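Acyl-CoA Binding Protein (PDB 3FP5) probably binds long-chain acyl-CoA esters and carries them within the cell. Local coordinates at residues Asp9-Ile14 against Gln78-Lys83. Residues are numbered along the deposited sequence; the frame is centred on the assembly and turned at random.
Sequences DKAVEI and QKYVEK
Tyr80 OH is hydrogen-bonded to a bound MES molecule, probably from the crystallisation liquor, and lies 3.6 Å from Val12 CA on helix 5-17. With CG anti to the backbone N (chi1 -171°), the side chain leaves helix 73-91 so that its ring lies against Ala11 and Val12. Ala11 CB meets the ring at its edge and in its plane, 3.8 Å from Tyr80 CE2. Farther along, Val12 crosses Tyr80 at about a right angle, with Val12 CG2 3.8 Å from Tyr80 CZ. Ala11 also touches Val81, CB to CG2 at 4.0 Å, and at this pair the two backbones come nearest, their CA atoms 5.8 Å apart. The axes of segments 9-14 and 78-83 cross at 47° and approach to 9.3 Å, with Ala11, small and buried, at the nearest CA pair. Phe8, edge-to-face with Tyr80, and Phe34 of helix 28-42 extend the aromatic packing within this all-helical acyl-CoA binding fold. A leucine in place of Tyr80 would probably open a gap beside Val12 and leave the MES without its hydroxyl partner. Across the helix pair the contact is thus apolar, while the tyrosine hydroxyl bonds to the MES, which may mark part of the acyl-CoA site.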
loop_
_atom_site.group_PDB
_atom_site.type_symbol
_atom_site.label_atom_id
_atom_site.label_comp_id
_atom_site.label_asym_id
_atom_site.label_seq_id
_atom_site.Cartn_x
_atom_site.Cartn_y
_atom_site.Cartn_z
ATOM N N ASP A 9 1.238 -5.601 8.190
ATOM C CA ASP A 9 0.223 -6.622 7.928
ATOM C C ASP A 9 -1.181 -6.102 8.298
ATOM O O ASP A 9 -2.155 -6.351 7.585
ATOM C CB ASP A 9 0.553 -7.919 8.671
ATOM C CG ASP A 9 1.780 -8.640 8.090
ATOM O OD1 ASP A 9 2.173 -8.343 6.950
ATOM O OD2 ASP A 9 2.326 -9.521 8.772
ATOM N N LYS A 10 -1.279 -5.349 9.385
ATOM C CA LYS A 10 -2.572 -4.759 9.757
ATOM C C LYS A 10 -3.037 -3.757 8.688
ATOM O O LYS A 10 -4.209 -3.753 8.285
ATOM C CB LYS A 10 -2.481 -4.096 11.139
ATOM C CG LYS A 10 -3.795 -3.494 11.668
ATOM C CD LYS A 10 -4.972 -4.492 11.654
ATOM C CE LYS A 10 -4.739 -5.657 12.602
ATOM N NZ LYS A 10 -5.904 -6.581 12.724
ATOM N N ALA A 11 -2.125 -2.915 8.215
ATOM C CA ALA A 11 -2.439 -1.966 7.154
ATOM C C ALA A 11 -2.958 -2.679 5.894
ATOM O O ALA A 11 -3.928 -2.230 5.277
ATOM C CB ALA A 11 -1.220 -1.096 6.816
ATOM N N VAL A 12 -2.297 -3.770 5.508
ATOM C CA VAL A 12 -2.705 -4.554 4.343
ATOM C C VAL A 12 -4.132 -5.093 4.527
ATOM O O VAL A 12 -4.959 -5.004 3.624
ATOM C CB VAL A 12 -1.731 -5.724 4.106
ATOM C CG1 VAL A 12 -2.293 -6.721 3.082
ATOM C CG2 VAL A 12 -0.381 -5.183 3.647
ATOM N N GLU A 13 -4.411 -5.646 5.702
ATOM C CA GLU A 13 -5.746 -6.149 6.002
ATOM C C GLU A 13 -6.785 -5.050 5.831
ATOM O O GLU A 13 -7.859 -5.277 5.274
ATOM C CB GLU A 13 -5.797 -6.695 7.430
ATOM C CG GLU A 13 -7.154 -7.202 7.822
ATOM C CD GLU A 13 -7.215 -7.642 9.273
ATOM O OE1 GLU A 13 -6.183 -7.498 9.987
ATOM O OE2 GLU A 13 -8.293 -8.133 9.678
ATOM N N ILE A 14 -6.459 -3.855 6.319
ATOM C CA ILE A 14 -7.373 -2.718 6.216
ATOM C C ILE A 14 -7.576 -2.307 4.752
ATOM O O ILE A 14 -8.704 -2.155 4.294
ATOM C CB ILE A 14 -6.882 -1.525 7.069
ATOM C CG1 ILE A 14 -7.049 -1.858 8.558
ATOM C CG2 ILE A 14 -7.639 -0.251 6.710
ATOM C CD1 ILE A 14 -6.285 -0.943 9.473
ATOM N N GLN A 78 7.153 0.865 5.995
ATOM C CA GLN A 78 6.934 2.218 6.489
ATOM C C GLN A 78 6.110 3.056 5.511
ATOM O O GLN A 78 5.131 3.700 5.895
ATOM C CB GLN A 78 8.274 2.894 6.765
ATOM C CG GLN A 78 8.112 4.307 7.274
ATOM C CD GLN A 78 9.420 5.058 7.312
ATOM O OE1 GLN A 78 10.408 4.644 6.699
ATOM N NE2 GLN A 78 9.438 6.171 8.036
ATOM N N LYS A 79 6.508 3.039 4.242
ATOM C CA LYS A 79 5.823 3.805 3.213
ATOM C C LYS A 79 4.366 3.368 3.046
ATOM O O LYS A 79 3.478 4.199 2.859
ATOM C CB LYS A 79 6.574 3.677 1.883
ATOM C CG LYS A 79 7.933 4.366 1.893
ATOM C CD LYS A 79 7.778 5.816 2.314
ATOM C CE LYS A 79 9.097 6.573 2.218
ATOM N NZ LYS A 79 8.966 7.963 2.745
ATOM N N TYR A 80 4.131 2.061 3.104
ATOM C CA TYR A 80 2.788 1.510 2.944
ATOM C C TYR A 80 1.899 1.964 4.110
ATOM O O TYR A 80 0.803 2.521 3.912
ATOM C CB TYR A 80 2.858 -0.024 2.867
ATOM C CG TYR A 80 1.556 -0.688 2.478
ATOM C CD1 TYR A 80 1.356 -1.205 1.195
ATOM C CD2 TYR A 80 0.519 -0.805 3.398
ATOM C CE1 TYR A 80 0.139 -1.817 0.850
ATOM C CE2 TYR A 80 -0.684 -1.411 3.061
ATOM C CZ TYR A 80 -0.872 -1.911 1.793
ATOM O OH TYR A 80 -2.085 -2.506 1.492
ATOM N N VAL A 81 2.378 1.734 5.331
ATOM C CA VAL A 81 1.615 2.128 6.521
ATOM C C VAL A 81 1.349 3.634 6.530
ATOM O O VAL A 81 0.217 4.089 6.743
ATOM C CB VAL A 81 2.331 1.701 7.824
ATOM C CG1 VAL A 81 1.659 2.354 9.053
ATOM C CG2 VAL A 81 2.352 0.177 7.935
ATOM N N GLU A 82 2.391 4.416 6.284
ATOM C CA GLU A 82 2.246 5.862 6.280
ATOM C C GLU A 82 1.255 6.382 5.232
ATOM O O GLU A 82 0.511 7.331 5.502
ATOM C CB GLU A 82 3.613 6.526 6.130
ATOM C CG GLU A 82 4.416 6.457 7.413
ATOM C CD GLU A 82 5.783 7.082 7.264
ATOM O OE1 GLU A 82 6.156 7.442 6.125
ATOM O OE2 GLU A 82 6.478 7.210 8.293
ATOM N N LYS A 83 1.228 5.764 4.049
ATOM C CA LYS A 83 0.260 6.162 3.034
ATOM C C LYS A 83 -1.171 5.907 3.515
ATOM O O LYS A 83 -2.065 6.732 3.308
ATOM C CB LYS A 83 0.494 5.422 1.716
ATOM C CG LYS A 83 -0.523 5.770 0.625
ATOM C CD LYS A 83 -0.539 7.265 0.358
ATOM C CE LYS A 83 0.759 7.705 -0.314
ATOM N NZ LYS A 83 0.738 9.150 -0.647
#